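Local coordinates for glutaredoxin (Chlorella sorokiniana, PDB 4I2U), which binds glutathione and, as a thioredoxin-fold oxidoreductase of the glutaredoxin family, probably reduces disulfides in cell redox homeostasis, at residues S2-G14 with R52-L65. Residues are numbered along the deposited sequence; the frame is centred on the assembly and turned at random.
Sequences SAAKQLVDSTISG and RNDGAAIQDYLLEL. With GSH (glutathione), chain B.
Tyr61 reaches across to helix 3-14 and ends at Asp9, where its OH donates a 2.6 Å hydrogen bond to the syn lone pair of Asp9 OD1. Asp9 OD2 takes a salt bridge from Lys5 NZ at 2.8 Å, and the lysine lies over the tyrosine on its way there: Lys5 CG sits 3.8 Å from the centroid of the Tyr61 ring in a CH-pi contact, and a bend at chi4 (-63°) turns NZ toward the acid. Leu65 CB lies over the opposite face, toward its rim, while Val8 CG1 meets the ring edge in plane. Tyr61 chi1 of 179° puts CG opposite the backbone N and sends the ring in among Lys5, Val8, Asp9 and Ala4, knob into hole. Cutting Tyr61 back to an alanine is likely to open a gap beside Val8 and leave Asp9 OD1 without its phenolic donor. Helices 3-14 and 55-65 cross at -66° on one side of the glutaredoxin version of the thioredoxin fold, where Val8 and Leu62 also pack on Phe20 of the central sheet. Val8 returns the interlock, set among Ile58, Tyr61, Leu62 and Leu65, its CG2 3.7 Å from Ile58 CG2. Ala4 CB rests 3.6 Å from Ala57 O. Farther out, Leu7 lies over one face of the Arg52 guanidinium, which Asp54 holds side-on through NE and NH2. Gln59, on helix 55-65, has its CB directed away from helix 3-14 and donates from NE2 to glutathione O32 at 2.8 Å.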
ATOM      1  N   SER A   2       4.441   4.932  19.739  1.00 28.96           N
ATOM      2  CA  SER A   2       3.007   4.713  19.888  1.00 26.03           C
ATOM      3  C   SER A   2       2.598   3.409  19.224  1.00 22.43           C
ATOM      4  O   SER A   2       3.335   2.859  18.399  1.00 18.02           O
ATOM      5  CB  SER A   2       2.223   5.856  19.244  1.00 28.76           C
ATOM      6  OG  SER A   2       2.236   5.744  17.829  1.00 20.76           O
ATOM      7  N   ALA A   3       1.418   2.922  19.588  1.00 21.12           N
ATOM      8  CA  ALA A   3       0.852   1.732  18.980  1.00 22.45           C
ATOM      9  C   ALA A   3       0.708   1.930  17.478  1.00 17.34           C
ATOM     10  O   ALA A   3       1.036   1.035  16.715  1.00 15.45           O
ATOM     11  CB  ALA A   3      -0.494   1.409  19.596  1.00 24.66           C
ATOM     12  N   ALA A   4       0.204   3.090  17.061  1.00 13.61           N
ATOM     13  CA  ALA A   4      -0.032   3.350  15.641  1.00 12.11           C
ATOM     14  C   ALA A   4       1.277   3.335  14.864  1.00 10.95           C
ATOM     15  O   ALA A   4       1.362   2.727  13.799  1.00  9.69           O
ATOM     16  CB  ALA A   4      -0.743   4.688  15.448  1.00 13.31           C
ATOM     17  N   LYS A   5       2.296   4.004  15.389  1.00 11.11           N
ATOM     18  CA  LYS A   5       3.587   4.044  14.727  1.00 11.66           C
ATOM     19  C   LYS A   5       4.166   2.641  14.622  1.00  9.61           C
ATOM     20  O   LYS A   5       4.686   2.241  13.572  1.00  8.69           O
ATOM     21  CB  LYS A   5       4.541   4.981  15.467  1.00 11.34           C
ATOM     22  CG  LYS A   5       5.952   5.002  14.875  1.00  9.87           C
ATOM     23  CD  LYS A   5       6.811   6.089  15.485  1.00 12.98           C
ATOM     24  CE  LYS A   5       7.979   6.433  14.567  1.00 12.18           C
ATOM     25  NZ  LYS A   5       8.887   5.275  14.385  1.00 12.21           N
ATOM     26  N   GLN A   6       4.101   1.883  15.715  1.00 10.41           N
ATOM     27  CA  GLN A   6       4.660   0.534  15.701  1.00 11.87           C
ATOM     28  C   GLN A   6       3.924  -0.335  14.693  1.00  9.93           C
ATOM     29  O   GLN A   6       4.533  -1.137  13.977  1.00 10.09           O
ATOM     30  CB  GLN A   6       4.587  -0.086  17.091  1.00 14.40           C
ATOM     31  CG  GLN A   6       5.380  -1.376  17.234  1.00 33.17           C
ATOM     32  CD  GLN A   6       5.244  -1.987  18.617  1.00 38.80           C
ATOM     33  OE1 GLN A   6       4.391  -2.847  18.847  1.00 45.72           O
ATOM     34  NE2 GLN A   6       6.081  -1.539  19.551  1.00 41.32           N
ATOM     35  N   LEU A   7       2.606  -0.195  14.640  1.00 10.21           N
ATOM     36  CA  LEU A   7       1.816  -0.937  13.667  1.00  9.75           C
ATOM     37  C   LEU A   7       2.246  -0.632  12.241  1.00  8.74           C
ATOM     38  O   LEU A   7       2.502  -1.538  11.439  1.00  9.10           O
ATOM     39  CB  LEU A   7       0.334  -0.619  13.846  1.00 12.35           C
ATOM     40  CG  LEU A   7      -0.686  -1.283  12.913  1.00 14.58           C
ATOM     41  CD1 LEU A   7      -0.757  -0.679  11.517  1.00 15.48           C
ATOM     42  CD2 LEU A   7      -0.439  -2.774  12.818  1.00 18.37           C
ATOM     43  N   VAL A   8       2.340   0.642  11.888  1.00  8.03           N
ATOM     44  CA  VAL A   8       2.691   0.993  10.522  1.00  7.06           C
ATOM     45  C   VAL A   8       4.106   0.535  10.195  1.00  6.56           C
ATOM     46  O   VAL A   8       4.337  -0.114   9.164  1.00  7.08           O
ATOM     47  CB  VAL A   8       2.536   2.503  10.278  1.00  7.71           C
ATOM     48  CG1 VAL A   8       3.101   2.884   8.936  1.00  6.65           C
ATOM     49  CG2 VAL A   8       1.046   2.892  10.366  1.00  8.16           C
ATOM     50  N   ASP A   9       5.065   0.862  11.060  1.00  6.78           N
ATOM     51  CA  ASP A   9       6.460   0.527  10.786  1.00  6.50           C
ATOM     52  C   ASP A   9       6.638  -0.976  10.633  1.00  6.68           C
ATOM     53  O   ASP A   9       7.303  -1.446   9.696  1.00  6.74           O
ATOM     54  CB  ASP A   9       7.384   1.032  11.897  1.00  7.03           C
ATOM     55  CG  ASP A   9       7.492   2.559  11.956  1.00  7.15           C
ATOM     56  OD1 ASP A   9       6.995   3.261  11.055  1.00  7.07           O
ATOM     57  OD2 ASP A   9       8.145   3.028  12.921  1.00  8.38           O
ATOM     58  N   SER A  10       6.078  -1.741  11.558  1.00  7.32           N
ATOM     59  CA  SER A  10       6.221  -3.194  11.529  0.55  7.75           C
ATOM     60  C   SER A  10       5.522  -3.790  10.320  1.00  7.48           C
ATOM     61  O   SER A  10       5.987  -4.766   9.744  1.00  8.05           O
ATOM     62  CB  SER A  10       5.652  -3.816  12.801  0.55  9.97           C
ATOM     63  OG  SER A  10       6.422  -3.449  13.930  0.55 15.26           O
ATOM     64  N   THR A  11       4.392  -3.215   9.940  1.00  7.48           N
ATOM     65  CA  THR A  11       3.658  -3.757   8.817  1.00  7.29           C
ATOM     66  C   THR A  11       4.413  -3.550   7.509  1.00  7.49           C
ATOM     67  O   THR A  11       4.508  -4.484   6.689  1.00  7.22           O
ATOM     68  CB  THR A  11       2.250  -3.158   8.735  1.00  8.96           C
ATOM     69  OG1 THR A  11       1.525  -3.494   9.920  1.00 10.01           O
ATOM     70  CG2 THR A  11       1.489  -3.703   7.535  1.00 10.27           C
ATOM     71  N   ILE A  12       4.946  -2.355   7.291  1.00  6.93           N
ATOM     72  CA  ILE A  12       5.609  -2.089   6.021  1.00  7.30           C
ATOM     73  C   ILE A  12       6.974  -2.754   5.942  1.00  7.20           C
ATOM     74  O   ILE A  12       7.447  -3.023   4.841  1.00  8.02           O
ATOM     75  CB  ILE A  12       5.716  -0.576   5.681  1.00  7.07           C
ATOM     76  CG1 ILE A  12       6.698   0.157   6.605  1.00  6.42           C
ATOM     77  CG2 ILE A  12       4.338   0.044   5.695  1.00  6.20           C
ATOM     78  CD1 ILE A  12       6.897   1.614   6.228  1.00  8.47           C
ATOM     79  N   SER A  13       7.613  -3.045   7.073  1.00  6.23           N
ATOM     80  CA  SER A  13       8.907  -3.737   7.049  1.00  7.45           C
ATOM     81  C   SER A  13       8.744  -5.256   7.055  1.00  9.74           C
ATOM     82  O   SER A  13       9.673  -5.968   6.688  1.00 11.45           O
ATOM     83  CB  SER A  13       9.793  -3.264   8.202  1.00  8.71           C
ATOM     84  OG  SER A  13       9.199  -3.534   9.448  1.00  9.37           O
ATOM     85  N   GLY A  14       7.568  -5.754   7.436  1.00  8.08           N
ATOM     86  CA  GLY A  14       7.326  -7.181   7.532  1.00 10.29           C
ATOM     87  C   GLY A  14       6.517  -7.763   6.392  1.00  9.27           C
ATOM     88  O   GLY A  14       6.380  -8.972   6.315  1.00 11.65           O
ATOM     89  N   ARG A  52     -10.340  -0.714  11.620  1.00  9.59           N
ATOM     90  CA  ARG A  52      -9.542  -0.505  12.826  1.00 11.44           C
ATOM     91  C   ARG A  52     -10.091   0.636  13.646  1.00 13.66           C
ATOM     92  O   ARG A  52     -10.299   1.742  13.121  1.00 13.94           O
ATOM     93  CB  ARG A  52      -8.087  -0.208  12.473  1.00 11.52           C
ATOM     94  CG  ARG A  52      -7.368  -1.424  11.941  1.00 13.56           C
ATOM     95  CD  ARG A  52      -5.888  -1.242  11.904  1.00 14.60           C
ATOM     96  NE  ARG A  52      -5.320  -0.997  13.231  1.00 16.87           N
ATOM     97  CZ  ARG A  52      -4.422  -1.775  13.834  1.00 19.20           C
ATOM     98  NH1 ARG A  52      -3.973  -2.888  13.267  1.00 20.03           N
ATOM     99  NH2 ARG A  52      -3.968  -1.437  15.026  1.00 17.54           N
ATOM    100  N   ASN A  53     -10.270   0.394  14.939  1.00 13.18           N
ATOM    101  CA  ASN A  53     -10.718   1.451  15.827  1.00 11.36           C
ATOM    102  C   ASN A  53      -9.734   2.627  15.882  1.00 15.57           C
ATOM    103  O   ASN A  53     -10.133   3.788  16.086  1.00 15.83           O
ATOM    104  CB  ASN A  53     -10.936   0.919  17.237  1.00 18.05           C
ATOM    105  CG  ASN A  53     -11.512   1.956  18.129  1.00 20.12           C
ATOM    106  OD1 ASN A  53     -10.831   2.497  18.995  1.00 22.37           O
ATOM    107  ND2 ASN A  53     -12.755   2.320  17.864  1.00 23.17           N
ATOM    108  N   ASP A  54      -8.449   2.329  15.730  1.00 10.97           N
ATOM    109  CA  ASP A  54      -7.397   3.336  15.810  1.00 11.54           C
ATOM    110  C   ASP A  54      -7.017   3.841  14.431  1.00  9.84           C
ATOM    111  O   ASP A  54      -5.916   4.344  14.213  1.00 10.29           O
ATOM    112  CB  ASP A  54      -6.175   2.761  16.527  1.00 13.64           C
ATOM    113  CG  ASP A  54      -5.576   1.566  15.817  1.00 15.85           C
ATOM    114  OD1 ASP A  54      -6.205   1.029  14.895  1.00 15.26           O
ATOM    115  OD2 ASP A  54      -4.461   1.148  16.190  1.00 20.02           O
ATOM    116  N   GLY A  55      -7.925   3.735  13.471  1.00 10.10           N
ATOM    117  CA  GLY A  55      -7.622   4.163  12.122  1.00  9.47           C
ATOM    118  C   GLY A  55      -7.171   5.612  12.015  1.00  9.45           C
ATOM    119  O   GLY A  55      -6.276   5.906  11.211  1.00 10.05           O
ATOM    120  N   ALA A  56      -7.772   6.510  12.783  1.00 10.44           N
ATOM    121  CA  ALA A  56      -7.401   7.923  12.696  1.00 10.26           C
ATOM    122  C   ALA A  56      -5.977   8.140  13.192  1.00 11.33           C
ATOM    123  O   ALA A  56      -5.232   8.962  12.633  1.00 10.04           O
ATOM    124  CB  ALA A  56      -8.379   8.775  13.466  1.00 15.22           C
ATOM    125  N   ALA A  57      -5.593   7.421  14.240  1.00 10.20           N
ATOM    126  CA  ALA A  57      -4.225   7.514  14.749  1.00  9.98           C
ATOM    127  C   ALA A  57      -3.232   6.988  13.722  1.00  9.04           C
ATOM    128  O   ALA A  57      -2.107   7.488  13.593  1.00  8.95           O
ATOM    129  CB  ALA A  57      -4.076   6.756  16.057  1.00 11.04           C
ATOM    130  N   ILE A  58      -3.608   5.932  13.019  1.00  7.31           N
ATOM    131  CA  ILE A  58      -2.753   5.404  11.971  1.00  7.21           C
ATOM    132  C   ILE A  58      -2.623   6.407  10.832  1.00  6.30           C
ATOM    133  O   ILE A  58      -1.528   6.638  10.318  1.00  6.53           O
ATOM    134  CB  ILE A  58      -3.268   4.035  11.478  1.00  7.32           C
ATOM    135  CG1 ILE A  58      -3.064   2.998  12.589  1.00  9.19           C
ATOM    136  CG2 ILE A  58      -2.552   3.603  10.206  1.00  7.17           C
ATOM    137  CD1 ILE A  58      -3.792   1.723  12.369  1.00 13.06           C
ATOM    138  N   GLN A  59      -3.722   7.043  10.450  1.00  6.50           N
ATOM    139  CA  GLN A  59      -3.641   8.083   9.434  1.00  6.77           C
ATOM    140  C   GLN A  59      -2.757   9.234   9.879  1.00  6.48           C
ATOM    141  O   GLN A  59      -2.028   9.787   9.061  1.00  7.17           O
ATOM    142  CB  GLN A  59      -5.015   8.623   9.078  1.00  6.68           C
ATOM    143  CG  GLN A  59      -5.878   7.619   8.327  1.00  7.70           C
ATOM    144  CD  GLN A  59      -7.190   8.230   7.865  1.00  7.40           C
ATOM    145  OE1 GLN A  59      -8.222   8.107   8.524  1.00  8.94           O
ATOM    146  NE2 GLN A  59      -7.151   8.928   6.738  1.00  9.26           N
ATOM    147  N   ASP A  60      -2.830   9.601  11.155  1.00  6.72           N
ATOM    148  CA  ASP A  60      -1.965  10.645  11.699  1.00  6.99           C
ATOM    149  C   ASP A  60      -0.497  10.276  11.535  1.00  6.89           C
ATOM    150  O   ASP A  60       0.314  11.114  11.138  1.00  7.41           O
ATOM    151  CB  ASP A  60      -2.260  10.854  13.186  1.00  8.78           C
ATOM    152  CG  ASP A  60      -3.546  11.581  13.450  1.00 10.42           C
ATOM    153  OD1 ASP A  60      -4.097  12.203  12.517  1.00 11.63           O
ATOM    154  OD2 ASP A  60      -3.973  11.544  14.629  1.00 13.83           O
ATOM    155  N   TYR A  61      -0.130   9.039  11.838  1.00  6.25           N
ATOM    156  CA  TYR A  61       1.250   8.649  11.646  1.00  6.11           C
ATOM    157  C   TYR A  61       1.590   8.621  10.168  1.00  5.91           C
ATOM    158  O   TYR A  61       2.701   8.981   9.775  1.00  6.03           O
ATOM    159  CB  TYR A  61       1.564   7.306  12.294  1.00  6.92           C
ATOM    160  CG  TYR A  61       3.001   6.917  12.052  1.00  6.53           C
ATOM    161  CD1 TYR A  61       4.051   7.717  12.493  1.00  7.27           C
ATOM    162  CD2 TYR A  61       3.304   5.773  11.335  1.00  6.63           C
ATOM    163  CE1 TYR A  61       5.380   7.357  12.234  1.00  7.61           C
ATOM    164  CE2 TYR A  61       4.618   5.408  11.070  1.00  6.97           C
ATOM    165  CZ  TYR A  61       5.653   6.203  11.526  1.00  7.48           C
ATOM    166  OH  TYR A  61       6.977   5.847  11.304  1.00  7.76           O
ATOM    167  N   LEU A  62       0.678   8.153   9.318  1.00  5.79           N
ATOM    168  CA  LEU A  62       0.936   8.188   7.885  1.00  5.94           C
ATOM    169  C   LEU A  62       1.205   9.605   7.373  1.00  6.42           C
ATOM    170  O   LEU A  62       2.014   9.797   6.454  1.00  6.32           O
ATOM    171  CB  LEU A  62      -0.199   7.504   7.106  1.00  7.41           C
ATOM    172  CG  LEU A  62      -0.244   5.978   7.295  1.00  6.76           C
ATOM    173  CD1 LEU A  62      -1.579   5.398   6.856  1.00  9.19           C
ATOM    174  CD2 LEU A  62       0.908   5.314   6.528  1.00  8.12           C
ATOM    175  N   LEU A  63       0.567  10.608   7.971  1.00  5.78           N
ATOM    176  CA  LEU A  63       0.877  11.993   7.630  1.00  5.96           C
ATOM    177  C   LEU A  63       2.345  12.284   7.973  1.00  6.15           C
ATOM    178  O   LEU A  63       3.097  12.882   7.178  1.00  6.90           O
ATOM    179  CB  LEU A  63      -0.043  12.926   8.398  1.00  6.44           C
ATOM    180  CG  LEU A  63       0.290  14.414   8.355  1.00  7.56           C
ATOM    181  CD1 LEU A  63       0.302  14.966   6.940  1.00  9.65           C
ATOM    182  CD2 LEU A  63      -0.698  15.160   9.221  1.00  9.30           C
ATOM    183  N   GLU A  64       2.780  11.858   9.155  1.00  6.29           N
ATOM    184  CA  GLU A  64       4.167  12.061   9.547  1.00  6.37           C
ATOM    185  C   GLU A  64       5.136  11.337   8.627  1.00  5.81           C
ATOM    186  O   GLU A  64       6.178  11.894   8.241  1.00  7.61           O
ATOM    187  CB  GLU A  64       4.383  11.614  10.993  1.00  7.00           C
ATOM    188  CG  GLU A  64       3.597  12.390  12.021  1.00  8.58           C
ATOM    189  CD  GLU A  64       3.932  11.935  13.406  1.00 14.16           C
ATOM    190  OE1 GLU A  64       3.391  10.911  13.842  1.00 20.00           O
ATOM    191  OE2 GLU A  64       4.770  12.583  14.063  1.00 20.79           O
ATOM    192  N   LEU A  65       4.843  10.101   8.264  1.00  5.89           N
ATOM    193  CA  LEU A  65       5.789   9.299   7.501  1.00  5.70           C
ATOM    194  C   LEU A  65       5.796   9.658   6.031  1.00  7.39           C
ATOM    195  O   LEU A  65       6.852   9.625   5.400  1.00  7.50           O
ATOM    196  CB  LEU A  65       5.452   7.817   7.676  1.00  6.85           C
ATOM    197  CG  LEU A  65       6.398   6.836   6.991  1.00  8.14           C
ATOM    198  CD1 LEU A  65       7.856   7.050   7.398  1.00  8.62           C
ATOM    199  CD2 LEU A  65       5.933   5.401   7.265  1.00 10.25           C
TER
HETATM  200  N1  GSH B 201      -5.901  11.423  -5.346  1.00 12.24           N
HETATM  201  CA1 GSH B 201      -5.862  10.664  -4.087  1.00  8.72           C
HETATM  202  C1  GSH B 201      -5.347   9.289  -4.427  1.00  7.83           C
HETATM  203  O11 GSH B 201      -5.071   9.052  -5.619  1.00  9.30           O
HETATM  204  O12 GSH B 201      -5.175   8.432  -3.523  1.00  7.75           O
HETATM  205  CB1 GSH B 201      -7.259  10.683  -3.471  1.00  7.01           C
HETATM  206  CG1 GSH B 201      -7.328  10.012  -2.105  1.00  8.55           C
HETATM  207  CD1 GSH B 201      -8.474  10.556  -1.270  1.00  8.76           C
HETATM  208  OE1 GSH B 201      -8.725  11.763  -1.215  1.00 10.25           O
HETATM  209  N2  GSH B 201      -9.164   9.679  -0.564  1.00  7.48           N
HETATM  210  CA2 GSH B 201     -10.216  10.090   0.371  1.00  7.95           C
HETATM  211  C2  GSH B 201      -9.685  10.335   1.764  1.00  7.39           C
HETATM  212  O2  GSH B 201      -8.589   9.918   2.106  1.00  7.95           O
HETATM  213  CB2 GSH B 201     -11.331   9.044   0.405  1.00  7.85           C
HETATM  214  SG2 GSH B 201     -12.265   8.987  -1.150  1.00 10.30           S
HETATM  215  N3  GSH B 201     -10.442  11.059   2.576  1.00  7.34           N
HETATM  216  CA3 GSH B 201      -9.959  11.471   3.872  1.00  9.66           C
HETATM  217  C3  GSH B 201      -9.897  10.369   4.902  1.00  8.16           C
HETATM  218  O31 GSH B 201     -10.451   9.268   4.708  1.00  8.04           O
HETATM  219  O32 GSH B 201      -9.257  10.648   5.943  1.00 10.73           O